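Local coordinates for N-acetylmuramoyl-L-alanine amidase AmiD (Escherichia coli, PDB 3D2Y), which hydrolyses, with a catalytic zinc ion, the bond between N-acetylmuramoyl residues and L-amino acid residues in certain cell-wall glycopeptides, at residues T196-A201 with G241-E246; S54-V59 with Q74-Q79; A229-F234 with A245-I250; L105-W110 with Y118-E123. All blocks are in the same frame, centred on the assembly; numbering follows the deposited sequence. Where two conformers were deposited one is given.

Interaction 1: T196-A201 with G241-E246; sequences TPVDTA and GEADAE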
loop_
_atom_site.group_PDB
_atom_site.type_symbol
_atom_site.label_atom_id
_atom_site.label_comp_id
_atom_site.label_asym_id
_atom_site.label_seq_id
_atom_site.Cartn_x
_atom_site.Cartn_y
_atom_site.Cartn_z
ATOM N N THR A 196 18.040 4.311 19.710
ATOM C CA THR A 196 17.833 3.943 21.110
ATOM C C THR A 196 16.753 2.849 21.155
ATOM O O THR A 196 15.664 3.065 20.627
ATOM C CB THR A 196 17.384 5.167 21.956
ATOM O OG1 THR A 196 18.368 6.208 21.866
ATOM C CG2 THR A 196 17.165 4.786 23.430
ATOM N N PRO A 197 17.059 1.678 21.765
ATOM C CA PRO A 197 16.101 0.562 21.886
ATOM C C PRO A 197 14.850 0.945 22.664
ATOM O O PRO A 197 14.943 1.546 23.739
ATOM C CB PRO A 197 16.887 -0.499 22.664
ATOM C CG PRO A 197 18.314 -0.181 22.403
ATOM C CD PRO A 197 18.359 1.329 22.374
ATOM N N VAL A 198 13.685 0.602 22.108
ATOM C CA VAL A 198 12.397 0.886 22.713
ATOM C C VAL A 198 11.667 -0.427 23.009
ATOM O O VAL A 198 11.947 -1.452 22.404
ATOM C CB VAL A 198 11.579 1.826 21.769
ATOM C CG1 VAL A 198 10.084 1.539 21.796
ATOM C CG2 VAL A 198 11.874 3.277 22.084
ATOM N N ASP A 199 10.726 -0.390 23.947
ATOM C CA ASP A 199 9.950 -1.552 24.335
ATOM C C ASP A 199 9.134 -2.119 23.136
ATOM O O ASP A 199 8.290 -1.420 22.575
ATOM C CB ASP A 199 9.005 -1.154 25.455
ATOM C CG ASP A 199 8.179 -2.294 25.900
ATOM O OD1 ASP A 199 6.986 -2.324 25.553
ATOM O OD2 ASP A 199 8.749 -3.209 26.528
ATOM N N THR A 200 9.381 -3.371 22.758
ATOM C CA THR A 200 8.719 -3.946 21.571
ATOM C C THR A 200 7.196 -3.896 21.692
ATOM O O THR A 200 6.521 -3.475 20.764
ATOM C CB THR A 200 9.240 -5.372 21.256
ATOM O OG1 THR A 200 10.650 -5.309 21.071
ATOM C CG2 THR A 200 8.638 -5.941 19.991
ATOM N N ALA A 201 6.645 -4.335 22.819
ATOM C CA ALA A 201 5.191 -4.375 22.949
ATOM C C ALA A 201 4.518 -3.009 22.683
ATOM O O ALA A 201 3.470 -2.928 22.031
ATOM C CB ALA A 201 4.802 -4.922 24.289
ATOM N N GLY A 241 13.725 -4.746 11.916
ATOM C CA GLY A 241 12.572 -5.213 12.662
ATOM C C GLY A 241 12.714 -5.114 14.160
ATOM O O GLY A 241 11.939 -5.730 14.885
ATOM N N GLU A 242 13.738 -4.366 14.596
ATOM C CA GLU A 242 13.990 -4.010 16.013
ATOM C C GLU A 242 13.392 -2.655 16.399
ATOM O O GLU A 242 13.565 -1.634 15.709
ATOM C CB GLU A 242 15.498 -4.012 16.294
ATOM C CG GLU A 242 16.168 -5.369 16.069
ATOM C CD GLU A 242 15.724 -6.458 17.053
ATOM O OE1 GLU A 242 15.956 -7.646 16.750
ATOM O OE2 GLU A 242 15.167 -6.142 18.134
ATOM N N ALA A 243 12.698 -2.641 17.517
ATOM C CA ALA A 243 12.023 -1.449 17.964
ATOM C C ALA A 243 13.025 -0.428 18.458
ATOM O O ALA A 243 13.802 -0.711 19.388
ATOM C CB ALA A 243 11.044 -1.801 19.062
ATOM N N ASP A 244 13.029 0.749 17.837
ATOM C CA ASP A 244 13.885 1.843 18.329
ATOM C C ASP A 244 13.104 3.148 18.415
ATOM O O ASP A 244 11.915 3.193 18.082
ATOM C CB ASP A 244 15.194 1.985 17.501
ATOM C CG ASP A 244 14.962 2.307 16.016
ATOM O OD1 ASP A 244 13.848 2.687 15.595
ATOM O OD2 ASP A 244 15.952 2.191 15.238
ATOM N N ALA A 245 13.770 4.199 18.864
ATOM C CA ALA A 245 13.116 5.466 19.188
ATOM C C ALA A 245 12.629 6.166 17.925
ATOM O O ALA A 245 11.553 6.766 17.939
ATOM C CB ALA A 245 14.051 6.371 19.972
ATOM N N GLU A 246 13.407 6.079 16.851
ATOM C CA GLU A 246 13.022 6.705 15.577
ATOM C C GLU A 246 11.757 6.062 14.983
ATOM O O GLU A 246 10.795 6.771 14.571
ATOM C CB GLU A 246 14.169 6.641 14.561
ATOM C CG GLU A 246 13.796 7.249 13.205
ATOM C CD GLU A 246 14.958 7.285 12.228
ATOM O OE1 GLU A 246 14.934 8.137 11.323
ATOM O OE2 GLU A 246 15.891 6.480 12.376
HETATM O O HOH W 1 12.337 -5.136 19.112
#

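Interaction 2: S54-V59 with Q74-Q79; sequences SSHYLV and QLVPEQ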
loop_
_atom_site.group_PDB
_atom_site.type_symbol
_atom_site.label_atom_id
_atom_site.label_comp_id
_atom_site.label_asym_id
_atom_site.label_seq_id
_atom_site.Cartn_x
_atom_site.Cartn_y
_atom_site.Cartn_z
ATOM N N SER A 54 -4.340 -11.812 -9.967
ATOM C CA SER A 54 -4.441 -10.692 -10.902
ATOM C C SER A 54 -4.211 -9.341 -10.202
ATOM O O SER A 54 -4.109 -9.259 -8.969
ATOM C CB SER A 54 -5.808 -10.676 -11.588
ATOM O OG SER A 54 -6.837 -10.390 -10.625
ATOM N N SER A 55 -4.117 -8.278 -10.986
ATOM C CA SER A 55 -4.127 -6.921 -10.423
ATOM C C SER A 55 -4.882 -6.040 -11.395
ATOM O O SER A 55 -5.073 -6.415 -12.567
ATOM C CB SER A 55 -2.705 -6.387 -10.210
ATOM O OG SER A 55 -2.003 -6.340 -11.451
ATOM N N HIS A 56 -5.295 -4.860 -10.940
ATOM C CA HIS A 56 -5.993 -3.920 -11.835
ATOM C C HIS A 56 -5.076 -3.269 -12.838
ATOM O O HIS A 56 -5.445 -3.122 -13.995
ATOM C CB HIS A 56 -6.722 -2.856 -11.056
ATOM C CG HIS A 56 -7.732 -3.404 -10.107
ATOM N ND1 HIS A 56 -7.439 -3.746 -8.797
ATOM C CD2 HIS A 56 -9.052 -3.668 -10.284
ATOM C CE1 HIS A 56 -8.534 -4.203 -8.217
ATOM N NE2 HIS A 56 -9.528 -4.168 -9.096
ATOM N N TYR A 57 -3.859 -2.920 -12.401
ATOM C CA TYR A 57 -2.883 -2.313 -13.292
ATOM C C TYR A 57 -1.514 -3.010 -13.232
ATOM O O TYR A 57 -1.100 -3.582 -12.209
ATOM C CB TYR A 57 -2.755 -0.820 -12.976
ATOM C CG TYR A 57 -4.044 -0.055 -13.059
ATOM C CD1 TYR A 57 -4.475 0.461 -14.284
ATOM C CD2 TYR A 57 -4.822 0.163 -11.932
ATOM C CE1 TYR A 57 -5.659 1.176 -14.380
ATOM C CE2 TYR A 57 -6.034 0.876 -12.008
ATOM C CZ TYR A 57 -6.428 1.369 -13.255
ATOM O OH TYR A 57 -7.565 2.089 -13.459
ATOM N N LEU A 58 -0.865 -3.022 -14.378
ATOM C CA LEU A 58 0.512 -3.479 -14.500
ATOM C C LEU A 58 1.357 -2.392 -15.205
ATOM O O LEU A 58 1.089 -2.041 -16.381
ATOM C CB LEU A 58 0.574 -4.819 -15.263
ATOM C CG LEU A 58 1.954 -5.425 -15.616
ATOM C CD1 LEU A 58 2.807 -5.783 -14.368
ATOM C CD2 LEU A 58 1.747 -6.680 -16.463
ATOM N N VAL A 59 2.348 -1.852 -14.480
ATOM C CA VAL A 59 3.204 -0.779 -14.994
ATOM C C VAL A 59 4.572 -1.367 -15.398
ATOM O O VAL A 59 5.267 -1.894 -14.539
ATOM C CB VAL A 59 3.427 0.361 -13.958
ATOM C CG1 VAL A 59 4.110 1.574 -14.674
ATOM C CG2 VAL A 59 2.041 0.804 -13.325
ATOM N N GLN A 74 -4.157 -2.163 -18.075
ATOM C CA GLN A 74 -5.262 -2.396 -17.122
ATOM C C GLN A 74 -5.852 -3.760 -17.407
ATOM O O GLN A 74 -6.228 -4.071 -18.546
ATOM C CB GLN A 74 -6.310 -1.258 -17.083
ATOM C CG GLN A 74 -7.519 -1.575 -16.133
ATOM C CD GLN A 74 -8.563 -0.502 -16.005
ATOM O OE1 GLN A 74 -9.372 -0.524 -15.055
ATOM N NE2 GLN A 74 -8.581 0.431 -16.929
ATOM N N LEU A 75 -5.882 -4.599 -16.377
ATOM C CA LEU A 75 -6.217 -5.996 -16.530
ATOM C C LEU A 75 -7.596 -6.324 -15.995
ATOM O O LEU A 75 -8.164 -7.340 -16.353
ATOM C CB LEU A 75 -5.167 -6.867 -15.817
ATOM C CG LEU A 75 -3.707 -6.681 -16.219
ATOM C CD1 LEU A 75 -2.832 -7.559 -15.367
ATOM C CD2 LEU A 75 -3.470 -7.018 -17.723
ATOM N N VAL A 76 -8.112 -5.475 -15.101
ATOM C CA VAL A 76 -9.337 -5.764 -14.356
ATOM C C VAL A 76 -10.068 -4.444 -14.158
ATOM O O VAL A 76 -9.437 -3.478 -13.728
ATOM C CB VAL A 76 -9.097 -6.438 -12.955
ATOM C CG1 VAL A 76 -10.457 -6.570 -12.134
ATOM C CG2 VAL A 76 -8.392 -7.796 -13.080
ATOM N N PRO A 77 -11.372 -4.382 -14.550
ATOM C CA PRO A 77 -12.176 -3.160 -14.300
ATOM C C PRO A 77 -12.154 -2.853 -12.798
ATOM O O PRO A 77 -12.202 -3.770 -11.984
ATOM C CB PRO A 77 -13.585 -3.550 -14.763
ATOM C CG PRO A 77 -13.382 -4.671 -15.749
ATOM C CD PRO A 77 -12.187 -5.441 -15.177
ATOM N N GLU A 78 -12.058 -1.564 -12.464
ATOM C CA GLU A 78 -11.867 -1.108 -11.083
ATOM C C GLU A 78 -13.087 -1.475 -10.267
ATOM O O GLU A 78 -12.969 -1.640 -9.060
ATOM C CB GLU A 78 -11.663 0.420 -11.005
ATOM C CG GLU A 78 -10.333 0.961 -11.558
ATOM C CD GLU A 78 -10.111 2.472 -11.279
ATOM O OE1 GLU A 78 -11.084 3.174 -10.920
ATOM O OE2 GLU A 78 -8.960 2.938 -11.429
ATOM N N GLN A 79 -14.247 -1.593 -10.927
ATOM C CA GLN A 79 -15.512 -1.941 -10.273
ATOM C C GLN A 79 -15.439 -3.345 -9.688
ATOM O O GLN A 79 -16.190 -3.687 -8.813
ATOM C CB GLN A 79 -16.660 -1.905 -11.289
ATOM C CG GLN A 79 -16.730 -3.187 -12.141
ATOM C CD GLN A 79 -17.332 -3.017 -13.505
ATOM O OE1 GLN A 79 -16.857 -3.612 -14.478
ATOM N NE2 GLN A 79 -18.389 -2.215 -13.597
#

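Interaction 3: A229-F234 with A245-I250; sequences AFQMHF and AETQAI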
loop_
_atom_site.group_PDB
_atom_site.type_symbol
_atom_site.label_atom_id
_atom_site.label_comp_id
_atom_site.label_asym_id
_atom_site.label_seq_id
_atom_site.Cartn_x
_atom_site.Cartn_y
_atom_site.Cartn_z
ATOM N N ALA A 229 8.131 -4.549 8.143
ATOM C CA ALA A 229 7.185 -4.044 7.143
ATOM C C ALA A 229 6.975 -2.501 7.276
ATOM O O ALA A 229 6.994 -1.761 6.278
ATOM C CB ALA A 229 5.857 -4.795 7.247
ATOM N N PHE A 230 6.839 -2.041 8.507
ATOM C CA PHE A 230 6.601 -0.632 8.805
ATOM C C PHE A 230 7.842 0.210 8.411
ATOM O O PHE A 230 7.732 1.307 7.794
ATOM C CB PHE A 230 6.271 -0.475 10.297
ATOM C CG PHE A 230 6.118 0.944 10.740
ATOM C CD1 PHE A 230 5.013 1.693 10.347
ATOM C CD2 PHE A 230 7.078 1.538 11.598
ATOM C CE1 PHE A 230 4.867 3.026 10.760
ATOM C CE2 PHE A 230 6.953 2.874 12.014
ATOM C CZ PHE A 230 5.837 3.616 11.583
ATOM N N GLN A 231 9.012 -0.335 8.751
ATOM C CA GLN A 231 10.288 0.344 8.481
ATOM C C GLN A 231 10.578 0.397 6.989
ATOM O O GLN A 231 11.071 1.424 6.482
ATOM C CB GLN A 231 11.446 -0.316 9.234
ATOM C CG GLN A 231 11.335 -0.148 10.772
ATOM C CD GLN A 231 12.289 -1.041 11.553
ATOM O OE1 GLN A 231 12.602 -2.149 11.132
ATOM N NE2 GLN A 231 12.704 -0.584 12.732
ATOM N N MET A 232 10.320 -0.700 6.283
ATOM C CA MET A 232 10.471 -0.712 4.814
ATOM C C MET A 232 9.691 0.408 4.143
ATOM O O MET A 232 10.167 0.971 3.165
ATOM C CB MET A 232 10.104 -2.062 4.183
ATOM C CG MET A 232 11.087 -3.172 4.469
ATOM S SD MET A 232 10.751 -4.627 3.472
ATOM C CE MET A 232 9.300 -5.311 4.239
ATOM N N HIS A 233 8.535 0.770 4.714
ATOM C CA HIS A 233 7.691 1.848 4.191
ATOM C C HIS A 233 8.157 3.236 4.725
ATOM O O HIS A 233 8.301 4.200 3.953
ATOM C CB HIS A 233 6.222 1.524 4.554
ATOM C CG HIS A 233 5.191 2.412 3.914
ATOM N ND1 HIS A 233 3.902 1.981 3.648
ATOM C CD2 HIS A 233 5.234 3.718 3.546
ATOM C CE1 HIS A 233 3.206 2.982 3.131
ATOM N NE2 HIS A 233 3.990 4.047 3.077
ATOM N N PHE A 234 8.406 3.334 6.031
ATOM C CA PHE A 234 8.484 4.620 6.706
ATOM C C PHE A 234 9.840 4.935 7.325
ATOM O O PHE A 234 10.063 6.078 7.735
ATOM C CB PHE A 234 7.383 4.759 7.779
ATOM C CG PHE A 234 5.994 4.778 7.238
ATOM C CD1 PHE A 234 5.489 5.952 6.660
ATOM C CD2 PHE A 234 5.166 3.650 7.342
ATOM C CE1 PHE A 234 4.205 6.010 6.171
ATOM C CE2 PHE A 234 3.852 3.707 6.822
ATOM C CZ PHE A 234 3.375 4.907 6.259
ATOM N N ALA A 245 13.770 4.199 18.864
ATOM C CA ALA A 245 13.116 5.466 19.188
ATOM C C ALA A 245 12.629 6.166 17.925
ATOM O O ALA A 245 11.553 6.766 17.939
ATOM C CB ALA A 245 14.051 6.371 19.972
ATOM N N GLU A 246 13.407 6.079 16.851
ATOM C CA GLU A 246 13.022 6.705 15.577
ATOM C C GLU A 246 11.757 6.062 14.983
ATOM O O GLU A 246 10.795 6.771 14.571
ATOM C CB GLU A 246 14.169 6.641 14.561
ATOM C CG GLU A 246 13.796 7.249 13.205
ATOM C CD GLU A 246 14.958 7.285 12.228
ATOM O OE1 GLU A 246 14.934 8.137 11.323
ATOM O OE2 GLU A 246 15.891 6.480 12.376
ATOM N N THR A 247 11.754 4.721 14.949
ATOM C CA THR A 247 10.600 3.946 14.511
ATOM C C THR A 247 9.315 4.293 15.312
ATOM O O THR A 247 8.258 4.568 14.714
ATOM C CB THR A 247 10.860 2.411 14.567
ATOM O OG1 THR A 247 12.014 2.094 13.794
ATOM C CG2 THR A 247 9.715 1.656 13.971
ATOM N N GLN A 248 9.420 4.280 16.642
ATOM C CA GLN A 248 8.342 4.685 17.504
ATOM C C GLN A 248 7.865 6.127 17.221
ATOM O O GLN A 248 6.661 6.370 17.148
ATOM C CB GLN A 248 8.754 4.550 18.975
ATOM C CG GLN A 248 7.679 5.024 19.919
ATOM C CD GLN A 248 8.071 4.995 21.384
ATOM O OE1 GLN A 248 9.168 5.409 21.768
ATOM N NE2 GLN A 248 7.139 4.531 22.222
ATOM N N ALA A 249 8.793 7.077 17.085
ATOM C CA ALA A 249 8.443 8.492 16.863
ATOM C C ALA A 249 7.685 8.688 15.552
ATOM O O ALA A 249 6.745 9.487 15.472
ATOM C CB ALA A 249 9.675 9.366 16.882
ATOM N N ILE A 250 8.083 7.929 14.540
ATOM C CA ILE A 250 7.424 7.961 13.230
ATOM C C ILE A 250 5.991 7.474 13.352
ATOM O O ILE A 250 5.055 8.144 12.861
ATOM C CB ILE A 250 8.257 7.165 12.197
ATOM C CG1 ILE A 250 9.548 7.967 11.870
ATOM C CG2 ILE A 250 7.440 6.862 10.923
ATOM C CD1 ILE A 250 10.584 7.160 11.059
#

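Interaction 4: L105-W110 with Y118-E123; sequences LENRGW and YFAPFE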
loop_
_atom_site.group_PDB
_atom_site.type_symbol
_atom_site.label_atom_id
_atom_site.label_comp_id
_atom_site.label_asym_id
_atom_site.label_seq_id
_atom_site.Cartn_x
_atom_site.Cartn_y
_atom_site.Cartn_z
ATOM N N LEU A 105 3.925 -3.253 -10.263
ATOM C CA LEU A 105 5.095 -2.573 -10.828
ATOM C C LEU A 105 6.136 -3.618 -11.218
ATOM O O LEU A 105 6.606 -4.402 -10.382
ATOM C CB LEU A 105 5.664 -1.592 -9.810
ATOM C CG LEU A 105 4.728 -0.571 -9.134
ATOM C CD1 LEU A 105 5.510 0.344 -8.179
ATOM C CD2 LEU A 105 4.057 0.274 -10.202
ATOM N N GLU A 106 6.484 -3.626 -12.493
ATOM C CA GLU A 106 7.499 -4.559 -12.975
ATOM C C GLU A 106 8.806 -4.158 -12.308
ATOM O O GLU A 106 9.339 -3.079 -12.563
ATOM C CB GLU A 106 7.650 -4.531 -14.486
ATOM C CG GLU A 106 8.752 -5.491 -15.004
ATOM C CD GLU A 106 9.288 -5.175 -16.419
ATOM O OE1 GLU A 106 10.322 -5.762 -16.771
ATOM O OE2 GLU A 106 8.686 -4.380 -17.164
ATOM N N ASN A 107 9.305 -5.027 -11.448
ATOM C CA ASN A 107 10.537 -4.749 -10.715
ATOM C C ASN A 107 10.977 -6.098 -10.164
ATOM O O ASN A 107 10.124 -6.907 -9.815
ATOM C CB ASN A 107 10.256 -3.704 -9.605
ATOM C CG ASN A 107 11.441 -3.536 -8.639
ATOM O OD1 ASN A 107 11.616 -4.339 -7.699
ATOM N ND2 ASN A 107 12.278 -2.506 -8.878
ATOM N N ARG A 108 12.286 -6.343 -10.097
ATOM C CA ARG A 108 12.815 -7.665 -9.737
ATOM C C ARG A 108 12.629 -8.090 -8.268
ATOM O O ARG A 108 12.783 -9.288 -7.936
ATOM C CB ARG A 108 14.299 -7.756 -10.145
ATOM C CG ARG A 108 15.080 -8.905 -9.526
ATOM C CD ARG A 108 16.615 -8.620 -9.552
ATOM N NE ARG A 108 16.901 -7.520 -10.471
ATOM C CZ ARG A 108 17.613 -6.428 -10.195
ATOM N NH1 ARG A 108 18.222 -6.266 -9.028
ATOM N NH2 ARG A 108 17.739 -5.502 -11.137
ATOM N N GLY A 109 12.289 -7.129 -7.406
ATOM C CA GLY A 109 12.255 -7.368 -5.951
ATOM C C GLY A 109 13.632 -7.616 -5.360
ATOM O O GLY A 109 14.623 -6.955 -5.754
ATOM N N TRP A 110 13.696 -8.563 -4.418
ATOM C CA TRP A 110 14.944 -8.932 -3.742
ATOM C C TRP A 110 15.626 -10.175 -4.292
ATOM O O TRP A 110 14.980 -11.101 -4.790
ATOM C CB TRP A 110 14.772 -9.084 -2.220
ATOM C CG TRP A 110 13.805 -10.138 -1.803
ATOM C CD1 TRP A 110 12.503 -9.947 -1.437
ATOM C CD2 TRP A 110 14.059 -11.539 -1.651
ATOM N NE1 TRP A 110 11.922 -11.136 -1.107
ATOM C CE2 TRP A 110 12.854 -12.134 -1.219
ATOM C CE3 TRP A 110 15.188 -12.357 -1.848
ATOM C CZ2 TRP A 110 12.739 -13.511 -0.976
ATOM C CZ3 TRP A 110 15.068 -13.727 -1.613
ATOM C CH2 TRP A 110 13.853 -14.286 -1.179
ATOM N N TYR A 118 19.176 -8.142 -1.249
ATOM C CA TYR A 118 19.398 -6.852 -1.905
ATOM C C TYR A 118 18.169 -6.593 -2.755
ATOM O O TYR A 118 17.737 -7.482 -3.489
ATOM C CB TYR A 118 20.636 -6.874 -2.822
ATOM C CG TYR A 118 21.995 -6.559 -2.190
ATOM C CD1 TYR A 118 22.453 -5.239 -2.051
ATOM C CD2 TYR A 118 22.846 -7.590 -1.777
ATOM C CE1 TYR A 118 23.724 -4.960 -1.482
ATOM C CE2 TYR A 118 24.105 -7.327 -1.216
ATOM C CZ TYR A 118 24.543 -6.018 -1.068
ATOM O OH TYR A 118 25.797 -5.797 -0.502
ATOM N N PHE A 119 17.598 -5.392 -2.662
ATOM C CA PHE A 119 16.410 -5.047 -3.448
ATOM C C PHE A 119 16.823 -4.274 -4.711
ATOM O O PHE A 119 17.937 -3.796 -4.774
ATOM C CB PHE A 119 15.427 -4.229 -2.602
ATOM C CG PHE A 119 14.647 -5.047 -1.600
ATOM C CD1 PHE A 119 13.364 -5.508 -1.891
ATOM C CD2 PHE A 119 15.169 -5.321 -0.334
ATOM C CE1 PHE A 119 12.616 -6.240 -0.954
ATOM C CE2 PHE A 119 14.447 -6.067 0.595
ATOM C CZ PHE A 119 13.163 -6.497 0.317
ATOM N N ALA A 120 15.920 -4.143 -5.687
ATOM C CA ALA A 120 16.219 -3.500 -6.987
ATOM C C ALA A 120 15.651 -2.088 -7.008
ATOM O O ALA A 120 14.511 -1.891 -6.614
ATOM C CB ALA A 120 15.574 -4.299 -8.082
ATOM N N PRO A 121 16.436 -1.093 -7.451
ATOM C CA PRO A 121 15.917 0.274 -7.529
ATOM C C PRO A 121 14.749 0.402 -8.516
ATOM O O PRO A 121 14.680 -0.331 -9.499
ATOM C CB PRO A 121 17.145 1.070 -8.024
ATOM C CG PRO A 121 18.317 0.234 -7.591
ATOM C CD PRO A 121 17.859 -1.163 -7.841
ATOM N N PHE A 122 13.834 1.332 -8.256
ATOM C CA PHE A 122 12.754 1.589 -9.209
ATOM C C PHE A 122 13.154 2.607 -10.282
ATOM O O PHE A 122 13.606 3.743 -9.977
ATOM C CB PHE A 122 11.511 2.051 -8.456
ATOM C CG PHE A 122 10.864 0.945 -7.625
ATOM C CD1 PHE A 122 11.384 0.605 -6.374
ATOM C CD2 PHE A 122 9.797 0.212 -8.133
ATOM C CE1 PHE A 122 10.824 -0.431 -5.573
ATOM C CE2 PHE A 122 9.241 -0.837 -7.372
ATOM C CZ PHE A 122 9.774 -1.152 -6.079
ATOM N N GLU A 123 12.985 2.206 -11.550
ATOM C CA GLU A 123 13.201 3.084 -12.668
ATOM C C GLU A 123 12.431 4.378 -12.474
ATOM O O GLU A 123 11.241 4.371 -12.190
ATOM C CB GLU A 123 12.814 2.405 -13.996
ATOM C CG GLU A 123 13.159 0.911 -14.106
ATOM C CD GLU A 123 14.654 0.563 -14.017
ATOM O OE1 GLU A 123 15.534 1.470 -14.069
ATOM O OE2 GLU A 123 14.936 -0.663 -13.915
HETATM O O HOH W 2 11.382 -0.825 -11.342
HETATM O O HOH W 3 12.866 -3.541 -5.147
HETATM O O HOH W 4 17.201 -7.764 -6.475
#

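Interaction 1: T196-A201 with G241-E246
Val-198 lies across the backbone of Ala-243 to Ala-245, and its two methyl groups divide the work. CG2 rests 3.8 Å from Ala-245 CA, while CG1 looks the other way along the chain, toward the methyl of Ala-243. Its chi1 of 145° lies between staggered values, a strained rotation that lets CG2 rest on Ala-245. The backbones are joined by one isolated bridge pairing Pro-197 with Asp-244: Val-198 N gives a nearly straight bond, 3.0 Å, to Ala-243 O, coming from above the carbonyl plane, and Ala-245 N makes a weak, bent one to Thr-196 O. The Ala-243 methyl fits snugly into the bend of the other chain, with Val-198 O at 3.5 Å from its CB and Thr-200 CA at 4.0 Å. Thr-200 turns OG1 to the side of its own backbone N, chi1 -57°, and there the hydroxyl meets a water at 2.6 Å. That same water accepts from Ala-243 N and donates to Glu-242 OE2, knitting three groups at the more open end. Asp-244 brings only its CB to Thr-196 O; its carboxylate turns away to Thr-247, His-195 and Arg-235. Asp-199 and Asp-244 are both N-caps, so the contact joins the run-in to helix 200-210 with the run-in to helix 245-258. Helix 220-234 flanks it, touching Thr-200 through Gln-223 and Ile-227, and holding residues 241-242 through Gln-231.

Interaction 2: S54-V59 with Q74-Q79
Tyr-57 leaves strand 57-59 on the same face as Gln-74 and runs alongside it. From CB the ring is set beside the backbone N, chi1 -57°, bringing CD1 to 3.8 Å and CE1 to 3.7 Å from Gln-74 CB. On the other flank CE2 and CZ come to 3.6 and 3.5 Å from Glu-78 OE2, and at the tip OH donates a short 2.6 Å bond to that oxygen. The carboxylate stands almost upright to the ring, 84° between planes, and is met on its anti side, tilted well out of its plane; Arg-140 forms a salt bridge with the same oxygen and Tyr-141 bonds OE1. Tyr-57 and Gln-74 are a non-hydrogen-bonded antiparallel pair that adds the edge strand 73-74 to the central mixed sheet of the amidase fold, and Leu-75 N bonds His-56 O at 2.8 Å. A phenylalanine in place of Tyr-57 would probably leave Glu-78 OE2 with Arg-140 but without its hydroxyl donor. His-56 directs its CD2 edge at Val-76 O, 3.5 Å away, and at Pro-77 O, while NE2 is held by Glu-80 O. Val-76 CG2 and Leu-75 CB pack on Ser-55 O, a buried carbonyl with no polar partner in the model.

Interaction 3: A229-F234 with A245-I250
Phe-230 and Thr-247 meet where two helices cross steeply in the all-helical C-terminal part of the chain: segments 229-234 and 245-250 run at 76° to one another, their axes 11.0 Å apart at closest. That is a wide spacing, and side chains reaching inward from each helix fill it. The tight part centres on the Phe-230 ring. Thrown out anti to its backbone N (chi1 175°), it runs antiparallel to the Thr-247 side chain and offers its rim: CD2 is 3.5 Å from Thr-247 CG2, which lies in the ring plane, and CE2 is 3.4 Å from Thr-247 O, also at the edge. A turn further on, Ile-250 puts its CG2 methyl against both aromatic residues, 3.7 Å from Phe-230 CZ and 3.8 Å from Phe-234 CB. Phe-234 contributes little more than that CB and its backbone O, which Ile-250 CD1 approaches; its ring leads away and lies with a face over the imidazole of His-233. Leu-207 and Leu-254 close round Phe-230. The contact thins toward the start of helix 245-258: the partly exposed Glu-246 does not touch helix 229-234 and pairs with Arg-235 instead, while Gln-248 points off the back. At the border the contact becomes polar. Thr-247 OG1, which also bonds to Asp-244, meets Gln-231, whose OE1 is taken by Gly-241 N and whose NE2 also reaches Glu-242 O. The Gln-231 side chain comes in nearly square to that of Thr-247, and NE2 donates to Thr-247 OG1 over 3.0 Å, nearly straight at 174° and in the amide plane.

Interaction 4: L105-W110 with Y118-E123
Asn-107 lays its side-chain amide flat on the Phe-122 ring, the two planes 11° apart and ND2 over the ring centre, with CG 3.7 Å from Phe-122 CE2. Its CG lies anti to the backbone N (chi1 170°), carrying the amide across to the other chain. There ND2 donates to Ala-120 O at 3.2 Å; that oxygen lies close to the amide plane, though the donor stands well above the carbonyl plane. On the other branch OD1 accepts from Gly-109 N at 2.9 Å, closing an Asx turn that bends the chain between strand 100-105 and the hairpin of strands 110-113 and 116-119. With an alanine in place of Asn-107 the Asx turn would probably lose its acceptor, Ala-120 O its side-chain donor and the Phe-122 face its stacked amide. One water bridges OD1 and Ala-120 O; another takes a second bond from ND2. Leu-105 CD1 reaches the same ring obliquely. Further along, the Arg-108 guanidinium presents a face to Ala-120, its NH1 3.4 Å from the methyl CB. At the hairpin end Trp-110 sets its CB over the centre of the Phe-119 ring, a CH-pi contact of 3.8 Å to the centroid, and turns the edge of its five-membered ring toward that face in an offset edge-to-face pair, planes at 69°. Both aromatic side chains touch the substrate-binding Tyr-36, and Lys-117 makes a cation-pi contact with the indole.

Interactions 1 and 3 are neighbours in the helical C-terminal part, centres 9 Å apart, and share Ala-245 and Glu-246; Gln-231 joins them, its OE1 2.9 Å from Gly-241 N. Interactions 2 and 4 belong to the amidase domain and meet where Val-59 O lies 2.9 Å from Glu-106 N, a probable hydrogen bond between adjoining strand ends. Both border the active site: the side chain of Ser-55 lies about 3 Å from that of Glu-104, the proton acceptor, and the side chain of Trp-110 about 3 Å from that of the substrate-binding Tyr-36. Interactions 3 and 4 approach to about 4 Å at their nearest atoms, whereas interactions 1 and 2 are 38 Å apart between centres.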